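Local structure of DNA repair protein MmcB-related protein (Silicibacter pomeroyi, 3DNX) at residues Leu41-Val45 with Val56-Lys60; Tyr82-Met88 with Ser99-Ala104. The protein is of unknown function but belongs to the MmcB-like family of the PD-(D/E)xK nuclease-like clan, which suggests a role in DNA repair. All blocks are in the same frame, centred on the assembly; numbering follows the deposited sequence.

Both contacts are buried and lie in the same mixed sheet, where strands 54-59 and 81-86 are neighbours: Glu-58 of contact 1 and Ala-85 of contact 2 probably share a backbone hydrogen bond. Contact 1 sits nearly at the centre of the chain; the centre of contact 2 lies about 11 Å from that of contact 1, nearer the edge strand 109-113. Their chemistry differs accordingly. Contact 1 is a single antiparallel pair that gives way to carboxylates, waters and a sodium ion; contact 2 is a regular parallel ladder with aromatic and aliphatic side chains on its two faces, reaching a more exposed end at Asp-87 and Met-88. Helix 12-26 packs against residues of both.

Contact 1 (Leu41-Val45 with Val56-Lys60); sequences LRVDV and VIECK. With NA (sodium ion), chain C.
This is a buried contact of the beta hairpin 43-48/54-59, near the centre of the chain, with a single antiparallel pair and then side-chain carboxylates. The pair is Val-45 with Ile-57: Ile-57 N gives a hydrogen bond to Val-45 O (2.9 Å) and Val-45 N one to Ile-57 O (3.0 Å). Their side chains lie side by side, pointing the same way against helix 12-26. At Asp-44 the chain turns a corner. Asp-44 N donates to Glu-58 OE2 at 2.9 Å, nearly straight (165°) and almost end-on to the C-O bond; the bend of Glu-58 at chi2 (-67°) folds its carboxylate back there. In return the anti lone pair of Asp-44 OD2 accepts from Cys-59 N at 2.9 Å. The two acidic side chains cross at about a right angle, carboxylate planes 22° apart. Asp-44 and the Glu-58/Cys-59/Lys-60 run probably correspond to the D and ExK of the PD-(D/E)xK signature, with Val-43 where the proline would stand. Cys-59 O binds the sodium ion at 2.5 Å, with three waters and Asp-65; one of these waters accepts from Lys-60 NZ (2.8 Å). With an alanine in place of Asp-44, Cys-59 N would probably lose its acceptor in this contact, and the backbone offering Cys-59 O to the ion would be less firmly held. Before the corner, Val-43 CG1 meets Val-56 CG1 at 3.9 Å.

Contact 2 (Tyr82-Met88 with Ser99-Ala104); sequences YFWAVDM and SGLLIA
Trp-84 and Ser-99 meet at the indole rim: Ser-99 OG lies near the ring plane, 3.1 Å from Trp-84 NE1, and Ser-99 CB comes within 3.3 Å of Trp-84 CD1. The same OG also lies at the edge of the Tyr-82 ring, near its plane. Tyr-82 sets its OH over one face of the indole, offset toward the rim, while Phe-66 and Trp-72 meet Trp-84 edge-to-face. Phe-83 points to the opposite side of the sheet, where its CD1 is 3.4 Å from Leu-102 CD1, the two side chains crossing obliquely. Gly-100, which has no side chain, pairs with Phe-83. Side chains alternate between the two faces along two parallel neighbours, strands 81-86 and 100-104, in the mixed sheet of this PD-(D/E)xK-like fold: Trp-84, Val-86, Leu-101 and Ile-103 on one, Phe-83, Ala-85 and Leu-102 on the other. The axes of 82-86 and 100-104 run 25° apart, with no helix or strand in the link. Five backbone hydrogen bonds join them, from Gly-100 N to Tyr-82 O through to Ala-104 N to Val-86 O (2.8 Å). The CG2 of Val-86 stands between the backbone N and the carbonyl carbon, and from there touches both Leu-101 CD1 (4.0 Å) and Ile-103 CD1 (3.9 Å). Beyond the strand a water accepts from Met-88 N and donates to Ala-104 O at 2.8 Å, while Asp-87 OD1 turns to Glu-89 N.

Contact 1 (Leu41-Val45 with Val56-Lys60)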
loop_
_atom_site.group_PDB
_atom_site.type_symbol
_atom_site.label_atom_id
_atom_site.label_comp_id
_atom_site.label_asym_id
_atom_site.label_seq_id
_atom_site.Cartn_x
_atom_site.Cartn_y
_atom_site.Cartn_z
ATOM N N LEU A 41 1.751 17.067 -10.604
ATOM C CA LEU A 41 1.660 17.353 -9.174
ATOM C C LEU A 41 2.329 16.267 -8.353
ATOM O O LEU A 41 2.339 15.101 -8.729
ATOM C CB LEU A 41 0.200 17.446 -8.724
ATOM C CG LEU A 41 -0.641 18.584 -9.297
ATOM C CD1 LEU A 41 -2.102 18.350 -8.927
ATOM C CD2 LEU A 41 -0.133 19.949 -8.763
ATOM N N ARG A 42 2.853 16.661 -7.210
ATOM C CA ARG A 42 3.375 15.705 -6.247
ATOM C C ARG A 42 3.165 16.231 -4.845
ATOM O O ARG A 42 3.414 17.413 -4.586
ATOM C CB ARG A 42 4.844 15.441 -6.492
ATOM C CG ARG A 42 5.311 14.157 -5.838
ATOM C CD ARG A 42 6.756 13.877 -6.152
ATOM N NE ARG A 42 7.592 14.880 -5.517
ATOM C CZ ARG A 42 8.925 14.876 -5.495
ATOM N NH1 ARG A 42 9.618 13.876 -6.056
ATOM N NH2 ARG A 42 9.566 15.881 -4.876
ATOM N N VAL A 43 2.640 15.391 -3.955
ATOM C CA VAL A 43 2.391 15.826 -2.598
ATOM C C VAL A 43 3.375 15.144 -1.651
ATOM O O VAL A 43 3.730 13.995 -1.839
ATOM C CB VAL A 43 0.913 15.592 -2.139
ATOM C CG1 VAL A 43 -0.120 16.126 -3.164
ATOM C CG2 VAL A 43 0.661 14.194 -1.806
ATOM N N ASP A 44 3.804 15.869 -0.624
ATOM C CA ASP A 44 4.877 15.389 0.269
ATOM C C ASP A 44 4.465 14.162 1.096
ATOM O O ASP A 44 5.214 13.194 1.175
ATOM C CB ASP A 44 5.312 16.520 1.196
ATOM C CG ASP A 44 5.944 17.690 0.437
ATOM O OD1 ASP A 44 6.483 17.467 -0.667
ATOM O OD2 ASP A 44 5.893 18.809 0.991
ATOM N N VAL A 45 3.271 14.225 1.682
ATOM C CA VAL A 45 2.687 13.084 2.345
ATOM C C VAL A 45 1.215 12.993 1.958
ATOM O O VAL A 45 0.482 13.990 2.011
ATOM C CB VAL A 45 2.836 13.155 3.882
ATOM C CG1 VAL A 45 2.106 11.966 4.563
ATOM C CG2 VAL A 45 4.310 13.146 4.270
ATOM N N VAL A 56 -3.825 15.439 2.426
ATOM C CA VAL A 56 -2.581 15.856 1.829
ATOM C C VAL A 56 -1.888 16.724 2.874
ATOM O O VAL A 56 -2.493 17.665 3.453
ATOM C CB VAL A 56 -2.818 16.637 0.530
ATOM C CG1 VAL A 56 -1.594 17.536 0.180
ATOM C CG2 VAL A 56 -3.210 15.659 -0.594
ATOM N N ILE A 57 -0.619 16.407 3.114
ATOM C CA ILE A 57 0.211 17.182 4.023
ATOM C C ILE A 57 1.462 17.625 3.283
ATOM O O ILE A 57 2.262 16.798 2.823
ATOM C CB ILE A 57 0.603 16.394 5.298
ATOM C CG1 ILE A 57 -0.647 15.940 6.031
ATOM C CG2 ILE A 57 1.479 17.229 6.257
ATOM C CD1 ILE A 57 -0.843 14.470 5.942
ATOM N N GLU A 58 1.615 18.946 3.172
ATOM C CA GLU A 58 2.788 19.538 2.609
ATOM C C GLU A 58 3.742 19.944 3.725
ATOM O O GLU A 58 3.398 20.815 4.569
ATOM C CB GLU A 58 2.406 20.763 1.757
ATOM C CG GLU A 58 1.765 20.432 0.456
ATOM C CD GLU A 58 2.715 19.732 -0.487
ATOM O OE1 GLU A 58 3.562 20.422 -1.093
ATOM O OE2 GLU A 58 2.615 18.498 -0.625
ATOM N N CYS A 59 4.944 19.403 3.647
ATOM C CA CYS A 59 5.972 19.543 4.650
ATOM C C CYS A 59 6.932 20.628 4.220
ATOM O O CYS A 59 7.762 20.420 3.361
ATOM C CB CYS A 59 6.697 18.211 4.871
ATOM S SG CYS A 59 5.587 16.894 5.419
ATOM N N LYS A 60 6.830 21.807 4.828
ATOM C CA LYS A 60 7.698 22.915 4.452
ATOM C C LYS A 60 8.784 23.135 5.508
ATOM O O LYS A 60 8.509 23.437 6.651
ATOM C CB LYS A 60 6.869 24.165 4.225
ATOM C CG LYS A 60 5.804 23.983 3.159
ATOM C CD LYS A 60 6.503 23.684 1.836
ATOM C CE LYS A 60 5.553 23.436 0.736
ATOM N NZ LYS A 60 6.258 23.130 -0.570
HETATM NA NA NA C . 9.222 20.389 1.310
HETATM O O HOH W 1 5.184 19.093 -2.675
HETATM O O HOH W 2 7.264 20.571 0.055
HETATM O O HOH W 3 9.386 18.171 1.515
HETATM O O HOH W 4 10.418 20.929 -0.609
#

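Contact 2 (Tyr82-Met88 with Ser99-Ala104)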
loop_
_atom_site.group_PDB
_atom_site.type_symbol
_atom_site.label_atom_id
_atom_site.label_comp_id
_atom_site.label_asym_id
_atom_site.label_seq_id
_atom_site.Cartn_x
_atom_site.Cartn_y
_atom_site.Cartn_z
ATOM N N TYR A 82 -6.582 19.237 3.674
ATOM C CA TYR A 82 -5.247 19.748 3.329
ATOM C C TYR A 82 -4.580 20.425 4.525
ATOM O O TYR A 82 -5.186 21.297 5.212
ATOM C CB TYR A 82 -5.352 20.768 2.183
ATOM C CG TYR A 82 -4.027 21.362 1.843
ATOM C CD1 TYR A 82 -3.168 20.716 0.984
ATOM C CD2 TYR A 82 -3.628 22.592 2.390
ATOM C CE1 TYR A 82 -1.918 21.244 0.686
ATOM C CE2 TYR A 82 -2.384 23.117 2.117
ATOM C CZ TYR A 82 -1.552 22.450 1.228
ATOM O OH TYR A 82 -0.321 22.957 0.920
ATOM N N PHE A 83 -3.336 20.010 4.795
ATOM C CA PHE A 83 -2.535 20.470 5.940
ATOM C C PHE A 83 -1.159 20.904 5.493
ATOM O O PHE A 83 -0.576 20.338 4.531
ATOM C CB PHE A 83 -2.241 19.386 6.976
ATOM C CG PHE A 83 -3.457 18.738 7.581
ATOM C CD1 PHE A 83 -3.849 19.014 8.873
ATOM C CD2 PHE A 83 -4.183 17.805 6.845
ATOM C CE1 PHE A 83 -4.962 18.381 9.433
ATOM C CE2 PHE A 83 -5.277 17.170 7.393
ATOM C CZ PHE A 83 -5.682 17.471 8.679
ATOM N N TRP A 84 -0.636 21.892 6.231
ATOM C CA TRP A 84 0.793 22.173 6.267
ATOM C C TRP A 84 1.424 21.439 7.433
ATOM O O TRP A 84 0.759 21.205 8.427
ATOM C CB TRP A 84 1.054 23.657 6.407
ATOM C CG TRP A 84 0.405 24.491 5.364
ATOM C CD1 TRP A 84 -0.793 25.105 5.462
ATOM C CD2 TRP A 84 0.924 24.805 4.061
ATOM N NE1 TRP A 84 -1.061 25.802 4.298
ATOM C CE2 TRP A 84 -0.026 25.600 3.420
ATOM C CE3 TRP A 84 2.104 24.476 3.380
ATOM C CZ2 TRP A 84 0.171 26.100 2.137
ATOM C CZ3 TRP A 84 2.290 24.952 2.105
ATOM C CH2 TRP A 84 1.336 25.740 1.494
ATOM N N ALA A 85 2.682 21.041 7.285
ATOM C CA ALA A 85 3.499 20.503 8.395
ATOM C C ALA A 85 4.825 21.286 8.393
ATOM O O ALA A 85 5.502 21.354 7.383
ATOM C CB ALA A 85 3.741 18.989 8.256
ATOM N N VAL A 86 5.139 21.898 9.528
ATOM C CA VAL A 86 6.326 22.726 9.721
ATOM C C VAL A 86 6.919 22.440 11.085
ATOM O O VAL A 86 6.251 21.854 11.967
ATOM C CB VAL A 86 5.985 24.234 9.604
ATOM C CG1 VAL A 86 5.382 24.546 8.216
ATOM C CG2 VAL A 86 5.053 24.717 10.732
ATOM N N ASP A 87 8.160 22.862 11.293
ATOM C CA ASP A 87 8.745 22.702 12.590
ATOM C C ASP A 87 8.469 23.948 13.453
ATOM O O ASP A 87 7.912 24.943 12.988
ATOM C CB ASP A 87 10.229 22.350 12.470
ATOM C CG ASP A 87 11.109 23.494 11.996
ATOM O OD1 ASP A 87 10.762 24.721 12.044
ATOM O OD2 ASP A 87 12.242 23.130 11.594
HETATM N N MSE A 88 8.945 23.896 14.681
HETATM C CA MSE A 88 8.701 24.957 15.662
HETATM C C MSE A 88 9.462 26.256 15.384
HETATM O O MSE A 88 9.208 27.283 16.054
HETATM C CB MSE A 88 8.994 24.445 17.087
HETATM C CG MSE A 88 10.465 24.100 17.399
HETATM SE SE MSE A 88 10.769 23.052 19.075
HETATM C CE MSE A 88 12.732 23.010 18.922
ATOM N N SER A 99 -6.130 26.540 6.021
ATOM C CA SER A 99 -5.451 25.263 6.029
ATOM C C SER A 99 -5.343 24.622 7.408
ATOM O O SER A 99 -5.369 25.285 8.437
ATOM C CB SER A 99 -4.048 25.474 5.482
ATOM O OG SER A 99 -4.155 25.991 4.156
ATOM N N GLY A 100 -5.243 23.309 7.418
ATOM C CA GLY A 100 -4.836 22.587 8.605
ATOM C C GLY A 100 -3.348 22.766 8.878
ATOM O O GLY A 100 -2.606 23.223 8.012
ATOM N N LEU A 101 -2.927 22.447 10.113
ATOM C CA LEU A 101 -1.551 22.662 10.495
ATOM C C LEU A 101 -1.071 21.636 11.485
ATOM O O LEU A 101 -1.691 21.427 12.550
ATOM C CB LEU A 101 -1.369 24.091 11.090
ATOM C CG LEU A 101 0.055 24.514 11.542
ATOM C CD1 LEU A 101 1.065 24.534 10.384
ATOM C CD2 LEU A 101 0.045 25.940 12.227
ATOM N N LEU A 102 0.087 21.051 11.173
ATOM C CA LEU A 102 0.803 20.217 12.110
ATOM C C LEU A 102 2.124 20.860 12.416
ATOM O O LEU A 102 2.754 21.449 11.536
ATOM C CB LEU A 102 1.099 18.795 11.560
ATOM C CG LEU A 102 -0.061 17.821 11.360
ATOM C CD1 LEU A 102 -0.744 18.124 10.061
ATOM C CD2 LEU A 102 0.436 16.419 11.343
ATOM N N ILE A 103 2.542 20.736 13.662
ATOM C CA ILE A 103 3.924 21.010 14.024
ATOM C C ILE A 103 4.646 19.672 14.181
ATOM O O ILE A 103 4.175 18.798 14.908
ATOM C CB ILE A 103 4.032 21.826 15.337
ATOM C CG1 ILE A 103 3.146 23.087 15.322
ATOM C CG2 ILE A 103 5.485 22.131 15.636
ATOM C CD1 ILE A 103 3.568 24.112 14.340
ATOM N N ALA A 104 5.768 19.510 13.477
ATOM C CA ALA A 104 6.422 18.222 13.325
ATOM C C ALA A 104 7.940 18.360 13.469
ATOM O O ALA A 104 8.499 19.478 13.401
ATOM C CB ALA A 104 6.073 17.608 11.944
HETATM O O HOH W 5 9.480 20.940 15.575
#